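Local structure of endo-beta-N-acetylglucosaminidase F1 (Bacteroides thetaiotaomicron VPI-5482, 6TCV) at residues A[311-316]-A[325-330]; A[351-354]-A[358-361]; A[399-404]-A[424-429]. The protein probably cleaves high-mannose N-glycans, as an endo-beta-N-acetylglucosaminidase, between the two N-acetylglucosamines of their core. The protein carries 2 engineered substitutions. All coordinates share one frame; numbering follows the deposited sequence.

Contact 1 of 3, residues A[311-316]-A[325-330]; sequences RLCYET and VTVFDW. With NAG (2-acetamido-2-deoxy-beta-D-glucopyranose), chain B; NAG (2-acetamido-2-deoxy-beta-D-glucopyranose), chain C.
V325 packs against C313 and T316 where helix 306-319 lies on strand 324-329 within a beta-alpha-beta unit of the (beta/alpha)8 barrel. The short axes of 311-316 and 325-329 approach to 9.0 Å at 157°, so the helix runs back nearly antiparallel to the strand it precedes. The two methyls of V325 divide the work: CG1 lies against C313, 4.1 Å from its CB, while CG2 meets T316 CG2 at 3.9 Å. T316 presents that methyl because its chi1 of -58° turns OG1 back toward its own helix, where it donates to L312 O at 2.7 Å; T316 N reaches the same oxygen from the opposite face of the carbonyl plane. T326 points away from the helix, and its OG1 is hydrogen-bonded to V284 O and Y171 OH. V327 turns back to the helix and sets CG1 3.6 Å from C313 SG, closing the apolar seam. Beyond the seam, F328 lies under the acetamido group of the chain B N-acetylglucosamine, whose methyl C8 sits 3.6 Å above the ring centre. An alanine in place of F328 would leave this methyl without its aromatic floor and is likely to let the acetamido group shift. D329 centres an inverse gamma turn leading to W330, whose indole has C6 of the chain C N-acetylglucosamine 3.7 Å above its centre.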
# COMPACT_ATOMS: atom_id res chain seq x y z
N ARG A 311 -11.10 -10.46 7.72
CA ARG A 311 -11.43 -11.33 6.59
C ARG A 311 -11.32 -10.57 5.26
O ARG A 311 -10.71 -11.06 4.29
CB ARG A 311 -12.82 -11.93 6.77
CG ARG A 311 -13.40 -12.63 5.49
CD ARG A 311 -12.59 -13.87 5.10
NE ARG A 311 -12.67 -14.89 6.15
CZ ARG A 311 -11.97 -16.01 6.11
NH1 ARG A 311 -11.16 -16.30 5.12
NH2 ARG A 311 -12.03 -16.85 7.15
N LEU A 312 -11.86 -9.37 5.20
CA LEU A 312 -11.77 -8.58 3.98
C LEU A 312 -10.32 -8.27 3.63
O LEU A 312 -9.91 -8.40 2.47
CB LEU A 312 -12.58 -7.26 4.09
CG LEU A 312 -12.43 -6.31 2.90
CD1 LEU A 312 -12.90 -6.97 1.60
CD2 LEU A 312 -13.13 -4.98 3.16
N CYS A 313 -9.52 -7.88 4.62
CA CYS A 313 -8.12 -7.58 4.32
C CYS A 313 -7.38 -8.79 3.79
O CYS A 313 -6.63 -8.70 2.80
CB CYS A 313 -7.42 -7.02 5.57
SG CYS A 313 -8.05 -5.39 6.07
N TYR A 314 -7.57 -9.94 4.45
CA TYR A 314 -6.93 -11.18 4.06
C TYR A 314 -7.33 -11.56 2.64
O TYR A 314 -6.47 -11.90 1.82
CB TYR A 314 -7.34 -12.29 5.04
CG TYR A 314 -6.97 -13.66 4.58
CD1 TYR A 314 -5.66 -14.13 4.70
CD2 TYR A 314 -7.92 -14.48 4.01
CE1 TYR A 314 -5.31 -15.42 4.23
CE2 TYR A 314 -7.57 -15.76 3.58
CZ TYR A 314 -6.27 -16.21 3.71
OH TYR A 314 -5.93 -17.48 3.27
N GLU A 315 -8.62 -11.53 2.33
CA GLU A 315 -9.08 -11.90 1.00
C GLU A 315 -8.58 -10.92 -0.04
O GLU A 315 -8.32 -11.31 -1.17
CB GLU A 315 -10.61 -12.03 0.95
CG GLU A 315 -11.17 -13.12 1.84
CD GLU A 315 -10.77 -14.53 1.47
OE1 GLU A 315 -10.27 -14.76 0.31
OE2 GLU A 315 -10.96 -15.43 2.32
N THR A 316 -8.47 -9.65 0.31
CA THR A 316 -7.95 -8.68 -0.65
C THR A 316 -6.49 -8.98 -0.96
O THR A 316 -6.11 -9.02 -2.14
CB THR A 316 -8.09 -7.26 -0.11
OG1 THR A 316 -9.46 -6.96 0.20
CG2 THR A 316 -7.65 -6.25 -1.12
N VAL A 325 -2.10 -3.77 0.80
CA VAL A 325 -3.35 -3.77 1.55
C VAL A 325 -3.10 -2.98 2.82
O VAL A 325 -2.24 -3.36 3.64
CB VAL A 325 -3.86 -5.18 1.81
CG1 VAL A 325 -5.13 -5.18 2.67
CG2 VAL A 325 -4.10 -5.89 0.49
N THR A 326 -3.78 -1.87 2.95
CA THR A 326 -3.49 -0.94 4.02
C THR A 326 -4.80 -0.52 4.67
O THR A 326 -5.87 -0.57 4.04
CB THR A 326 -2.71 0.30 3.54
OG1 THR A 326 -3.54 1.20 2.80
CG2 THR A 326 -1.54 -0.08 2.68
N VAL A 327 -4.73 -0.11 5.93
CA VAL A 327 -5.91 0.23 6.71
C VAL A 327 -5.69 1.52 7.51
O VAL A 327 -4.59 1.82 7.98
CB VAL A 327 -6.43 -0.88 7.62
CG1 VAL A 327 -6.79 -2.09 6.81
CG2 VAL A 327 -5.41 -1.22 8.65
N PHE A 328 -6.75 2.28 7.66
CA PHE A 328 -6.88 3.31 8.70
C PHE A 328 -7.38 2.66 9.97
O PHE A 328 -8.38 1.93 9.93
CB PHE A 328 -7.84 4.37 8.16
CG PHE A 328 -8.02 5.59 9.03
CD1 PHE A 328 -6.96 6.32 9.52
CD2 PHE A 328 -9.30 6.05 9.31
CE1 PHE A 328 -7.18 7.48 10.26
CE2 PHE A 328 -9.52 7.21 10.08
CZ PHE A 328 -8.45 7.93 10.54
N ASP A 329 -6.66 2.85 11.08
CA ASP A 329 -7.08 2.27 12.34
C ASP A 329 -8.17 3.09 13.02
O ASP A 329 -7.90 4.04 13.77
CB ASP A 329 -5.88 2.08 13.26
CG ASP A 329 -6.24 1.39 14.54
OD1 ASP A 329 -7.37 0.89 14.69
OD2 ASP A 329 -5.39 1.36 15.46
N TRP A 330 -9.41 2.83 12.66
CA TRP A 330 -10.58 3.56 13.16
C TRP A 330 -11.77 2.62 12.98
O TRP A 330 -11.79 1.80 12.07
CB TRP A 330 -10.80 4.87 12.37
CG TRP A 330 -11.74 5.78 13.02
CD1 TRP A 330 -13.04 6.08 12.66
CD2 TRP A 330 -11.45 6.59 14.16
NE1 TRP A 330 -13.56 7.00 13.58
CE2 TRP A 330 -12.60 7.35 14.48
CE3 TRP A 330 -10.31 6.76 14.95
CZ2 TRP A 330 -12.63 8.25 15.57
CZ3 TRP A 330 -10.36 7.61 16.04
CH2 TRP A 330 -11.48 8.38 16.30
C1 NAG B . -11.66 11.06 9.39
C2 NAG B . -11.70 10.48 7.99
C3 NAG B . -12.36 11.38 6.95
C4 NAG B . -12.63 12.76 7.53
C5 NAG B . -11.39 13.22 8.26
C6 NAG B . -11.46 14.66 8.77
C7 NAG B . -10.06 8.89 7.06
C8 NAG B . -8.59 8.67 6.76
N2 NAG B . -10.37 10.08 7.58
O3 NAG B . -13.58 10.79 6.51
O4 NAG B . -12.91 13.65 6.44
O5 NAG B . -11.15 12.40 9.42
O6 NAG B . -10.34 14.96 9.53
O7 NAG B . -10.92 8.03 6.88
C1 NAG C . -14.60 11.62 13.67
C2 NAG C . -15.11 12.44 12.52
C3 NAG C . -14.71 11.81 11.19
C4 NAG C . -13.21 11.58 11.20
C5 NAG C . -12.87 10.66 12.36
C6 NAG C . -11.44 10.20 12.42
C7 NAG C . -17.26 13.48 13.08
C8 NAG C . -18.75 13.25 13.20
N2 NAG C . -16.57 12.49 12.57
O3 NAG C . -15.13 12.69 10.15
O4 NAG C . -12.96 10.97 9.92
O5 NAG C . -13.19 11.38 13.55
O6 NAG C . -10.59 11.37 12.41
O7 NAG C . -16.72 14.52 13.44

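Contact 2 of 3, residues A[351-354]-A[358-361]; sequences VVAN and AAYP. With NAG (2-acetamido-2-deoxy-beta-D-glucopyranose), chain C.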
# COMPACT_ATOMS: atom_id res chain seq x y z
N VAL A 351 -0.42 0.21 8.34
CA VAL A 351 -1.55 0.68 9.15
C VAL A 351 -1.24 2.12 9.58
O VAL A 351 -0.15 2.42 10.09
CB VAL A 351 -1.90 -0.25 10.33
CG1 VAL A 351 -0.73 -0.57 11.23
CG2 VAL A 351 -3.07 0.32 11.14
N VAL A 352 -2.20 3.01 9.37
CA VAL A 352 -2.07 4.42 9.74
C VAL A 352 -3.14 4.75 10.77
O VAL A 352 -4.31 4.35 10.60
CB VAL A 352 -2.08 5.35 8.50
CG1 VAL A 352 -0.92 5.01 7.57
CG2 VAL A 352 -3.41 5.34 7.72
N ALA A 353 -2.79 5.60 11.73
CA ALA A 353 -3.68 5.85 12.85
C ALA A 353 -4.32 7.21 12.71
O ALA A 353 -3.98 8.00 11.83
CB ALA A 353 -2.85 5.84 14.14
N ASN A 354 -5.30 7.47 13.56
CA ASN A 354 -5.99 8.77 13.60
C ASN A 354 -4.99 9.89 13.95
O ASN A 354 -3.95 9.68 14.60
CB ASN A 354 -7.17 8.73 14.57
CG ASN A 354 -8.07 9.92 14.39
OD1 ASN A 354 -8.25 10.31 13.24
ND2 ASN A 354 -8.66 10.43 15.42
N ALA A 358 -0.25 7.31 17.25
CA ALA A 358 0.63 6.42 16.49
C ALA A 358 -0.07 5.07 16.31
O ALA A 358 -0.81 4.60 17.19
CB ALA A 358 1.97 6.17 17.20
N ALA A 359 0.12 4.42 15.15
CA ALA A 359 -0.40 3.08 14.93
C ALA A 359 0.41 2.06 15.73
O ALA A 359 1.56 2.29 16.06
CB ALA A 359 -0.34 2.77 13.43
N TYR A 360 -0.17 0.87 15.92
CA TYR A 360 0.49 -0.18 16.66
C TYR A 360 0.41 -1.46 15.83
O TYR A 360 -0.57 -1.68 15.11
CB TYR A 360 -0.15 -0.48 18.06
CG TYR A 360 -1.61 -0.88 18.00
CD1 TYR A 360 -2.64 0.06 17.82
CD2 TYR A 360 -1.96 -2.23 18.02
CE1 TYR A 360 -3.97 -0.37 17.68
CE2 TYR A 360 -3.27 -2.62 17.88
CZ TYR A 360 -4.24 -1.69 17.69
OH TYR A 360 -5.57 -2.13 17.53
N PRO A 361 1.42 -2.33 15.96
CA PRO A 361 1.43 -3.61 15.23
C PRO A 361 0.64 -4.70 15.94
O PRO A 361 0.53 -4.70 17.17
CB PRO A 361 2.92 -3.98 15.19
CG PRO A 361 3.44 -3.38 16.50
CD PRO A 361 2.68 -2.08 16.69
C1 NAG C . -14.60 11.62 13.67
C2 NAG C . -15.11 12.44 12.52
C3 NAG C . -14.71 11.81 11.19
C4 NAG C . -13.21 11.58 11.20
C5 NAG C . -12.87 10.66 12.36
C6 NAG C . -11.44 10.20 12.42
C7 NAG C . -17.26 13.48 13.08
C8 NAG C . -18.75 13.25 13.20
N2 NAG C . -16.57 12.49 12.57
O3 NAG C . -15.13 12.69 10.15
O4 NAG C . -12.96 10.97 9.92
O5 NAG C . -13.19 11.38 13.55
O6 NAG C . -10.59 11.37 12.41
O7 NAG C . -16.72 14.52 13.44
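V351 and A359 meet because the valine takes a chi1 of 54°, placing CG1 between its backbone N and carbonyl carbon; from there the methyl stands 4.0 Å from A359 CB. A359 CB is set in the angle between two strand residues, 3.4 Å from V351 O and 4.0 Å from A353 CB. A353 CB in turn presses on the loop backbone, 3.4 Å from A359 N. The nearest CA atoms, those of A353 and A359, are 4.8 Å apart, a spacing that small alanine side chains permit. The loop that follows barrel strand 350-353 thus folds back over that strand, and the backbone of A359 is hydrogen-bonded to S371, at the start of the next strand. V352 faces the other way, against Y171 and F173 of strand 169-175. At the strand's C-terminal end N354 extends its amide with CG anti to the backbone N (chi1 -167°), and its OD1 accepts a hydrogen bond of 2.7 Å from O6 of the chain C N-acetylglucosamine. The chemistry is therefore divided: the direct contact between loop and strand is van der Waals, methyls against methyls and backbone, with the loop also tied to S371, whereas one amide oxygen beyond them binds a sugar hydroxyl.

Contact 3 of 3, residues A[399-404]-A[424-429]; sequences GWFMGF and VLYGSN. With NAG (2-acetamido-2-deoxy-beta-D-glucopyranose), chain B.
F401 and Y426 approach from opposite directions, and the phenol oxygen arrives at the edge of the F401 ring, in its plane. Y426 OH is 3.2 Å from F401 CE1 and 3.5 Å from F401 CZ, so it faces the C-H rim rather than the pi cloud, a placement probably favoured by the weak positive charge of those hydrogens. L425 completes the first shell: its CD1 touches F401 CE1 at 3.8 Å, approaching the ring obliquely. F401 reaches both partners with a chi1 of 51°, which puts CG between the backbone N and the carbonyl carbon.

The partners are themselves positioned by one another and by their surroundings. L425 CB lies 3.6 Å above the centre of the Y426 ring, so one face of the tyrosine rests on its neighbour in sequence. The hydroxyl of Y426 is anchored by a hydrogen bond with M168 O, just before strand 169-175. W196 meets the F401 ring with planes at about 60°. G427 then takes a positive phi of 72°, leaving the helix, and N429 OD1 returns to bond E423 N.

Alternation along strand 400-404 turns F401 to the helical side and carries F404 to the sugar, where its CE1 is 3.8 Å from C5 of the chain B N-acetylglucosamine. This is the layering of a (beta/alpha)8 barrel: strand 400-404 pairs with 169-175 to close the sheet, helix 421-426 packs outside it, and the glycan sits at the C-terminal end of the strand.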
# COMPACT_ATOMS: atom_id res chain seq x y z
N GLY A 399 7.79 3.05 10.80
CA GLY A 399 8.11 3.02 9.39
C GLY A 399 7.53 4.15 8.56
O GLY A 399 8.02 4.42 7.45
N TRP A 400 6.48 4.83 9.04
CA TRP A 400 5.66 5.72 8.20
C TRP A 400 5.30 7.00 8.93
O TRP A 400 5.10 7.00 10.16
CB TRP A 400 4.34 4.98 7.75
CG TRP A 400 4.66 3.79 6.92
CD1 TRP A 400 4.97 2.54 7.32
CD2 TRP A 400 4.79 3.77 5.48
NE1 TRP A 400 5.32 1.74 6.25
CE2 TRP A 400 5.21 2.49 5.11
CE3 TRP A 400 4.58 4.73 4.48
CZ2 TRP A 400 5.45 2.14 3.79
CZ3 TRP A 400 4.81 4.36 3.17
CH2 TRP A 400 5.22 3.10 2.85
N PHE A 401 5.12 8.05 8.16
CA PHE A 401 4.41 9.24 8.59
C PHE A 401 3.25 9.47 7.63
O PHE A 401 3.41 9.30 6.42
CB PHE A 401 5.34 10.51 8.67
CG PHE A 401 6.14 10.76 7.44
CD1 PHE A 401 7.38 10.17 7.25
CD2 PHE A 401 5.69 11.64 6.46
CE1 PHE A 401 8.10 10.39 6.10
CE2 PHE A 401 6.43 11.88 5.32
CZ PHE A 401 7.62 11.26 5.13
N MET A 402 2.10 9.84 8.17
CA MET A 402 0.86 9.98 7.38
C MET A 402 0.44 11.44 7.37
O MET A 402 0.58 12.15 8.38
CB MET A 402 -0.21 9.06 7.89
CG MET A 402 -1.53 9.10 7.13
SD MET A 402 -2.71 10.38 7.69
CE MET A 402 -3.79 9.34 8.69
N GLY A 403 -0.08 11.86 6.22
CA GLY A 403 -0.69 13.16 6.05
C GLY A 403 -2.01 13.02 5.31
O GLY A 403 -2.22 12.06 4.57
N PHE A 404 -2.92 13.94 5.59
CA PHE A 404 -4.30 13.92 5.07
C PHE A 404 -4.76 15.27 4.59
O PHE A 404 -4.72 16.24 5.35
CB PHE A 404 -5.21 13.35 6.15
CG PHE A 404 -6.66 13.21 5.75
CD1 PHE A 404 -7.54 14.28 5.93
CD2 PHE A 404 -7.15 12.06 5.17
CE1 PHE A 404 -8.85 14.18 5.55
CE2 PHE A 404 -8.46 11.97 4.77
CZ PHE A 404 -9.34 13.02 4.93
N VAL A 424 16.59 15.06 9.36
CA VAL A 424 16.80 13.94 10.27
C VAL A 424 16.51 12.63 9.55
O VAL A 424 17.26 11.65 9.70
CB VAL A 424 15.93 14.10 11.53
CG1 VAL A 424 15.98 12.83 12.42
CG2 VAL A 424 16.40 15.32 12.34
N LEU A 425 15.42 12.57 8.78
CA LEU A 425 14.99 11.31 8.18
C LEU A 425 15.86 10.91 6.99
O LEU A 425 16.13 9.72 6.79
CB LEU A 425 13.54 11.42 7.68
CG LEU A 425 12.48 11.67 8.72
CD1 LEU A 425 11.14 11.74 7.97
CD2 LEU A 425 12.40 10.61 9.77
N TYR A 426 16.38 11.87 6.23
CA TYR A 426 16.96 11.66 4.91
C TYR A 426 18.24 12.42 4.66
O TYR A 426 18.85 12.21 3.61
CB TYR A 426 15.96 12.11 3.83
CG TYR A 426 14.57 11.54 4.00
CD1 TYR A 426 14.36 10.14 4.01
CD2 TYR A 426 13.43 12.33 4.11
CE1 TYR A 426 13.11 9.59 4.14
CE2 TYR A 426 12.19 11.80 4.20
CZ TYR A 426 12.02 10.44 4.24
OH TYR A 426 10.73 9.90 4.36
N GLY A 427 18.67 13.30 5.56
CA GLY A 427 19.78 14.17 5.29
C GLY A 427 19.42 15.27 4.30
O GLY A 427 20.34 15.87 3.72
N SER A 428 18.14 15.57 4.08
CA SER A 428 17.75 16.63 3.15
C SER A 428 16.38 17.13 3.56
O SER A 428 15.43 16.36 3.62
CB SER A 428 17.75 16.03 1.73
OG SER A 428 17.49 16.99 0.70
N ASN A 429 16.26 18.42 3.86
CA ASN A 429 14.98 18.98 4.24
C ASN A 429 14.03 19.05 3.05
O ASN A 429 14.45 19.11 1.89
CB ASN A 429 15.19 20.39 4.81
CG ASN A 429 15.53 20.37 6.29
OD1 ASN A 429 14.89 19.66 7.07
ND2 ASN A 429 16.51 21.17 6.68
C1 NAG B . -11.66 11.06 9.39
C2 NAG B . -11.70 10.48 7.99
C3 NAG B . -12.36 11.38 6.95
C4 NAG B . -12.63 12.76 7.53
C5 NAG B . -11.39 13.22 8.26
C6 NAG B . -11.46 14.66 8.77
C7 NAG B . -10.06 8.89 7.06
C8 NAG B . -8.59 8.67 6.76
N2 NAG B . -10.37 10.08 7.58
O3 NAG B . -13.58 10.79 6.51
O4 NAG B . -12.91 13.65 6.44
O5 NAG B . -11.15 12.40 9.42
O6 NAG B . -10.34 14.96 9.53
O7 NAG B . -10.92 8.03 6.88

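In the fold
All three contacts involve strands of one barrel sheet and are mainly buried, but they differ in place: the centre of contact 1 is about 10 Å from the centre of the chain, that of contact 3 about 17 Å. Contacts 1 and 2 share neighbouring strands, joined where D329 N probably bonds V352 O at 2.8 Å. Contact 3 belongs to the strand at the barrel's closure and reaches the others through M402, whose CE lies 3.4 Å from A353 O. Aliphatic groups and a thiol fill contact 1, contact 2 relies on small methyls with exposed Y360 at its margin, and contact 3 sets an aromatic ring against a leucine methyl and a phenol oxygen. Strand ends from all three converge on two N-acetylglucosamines.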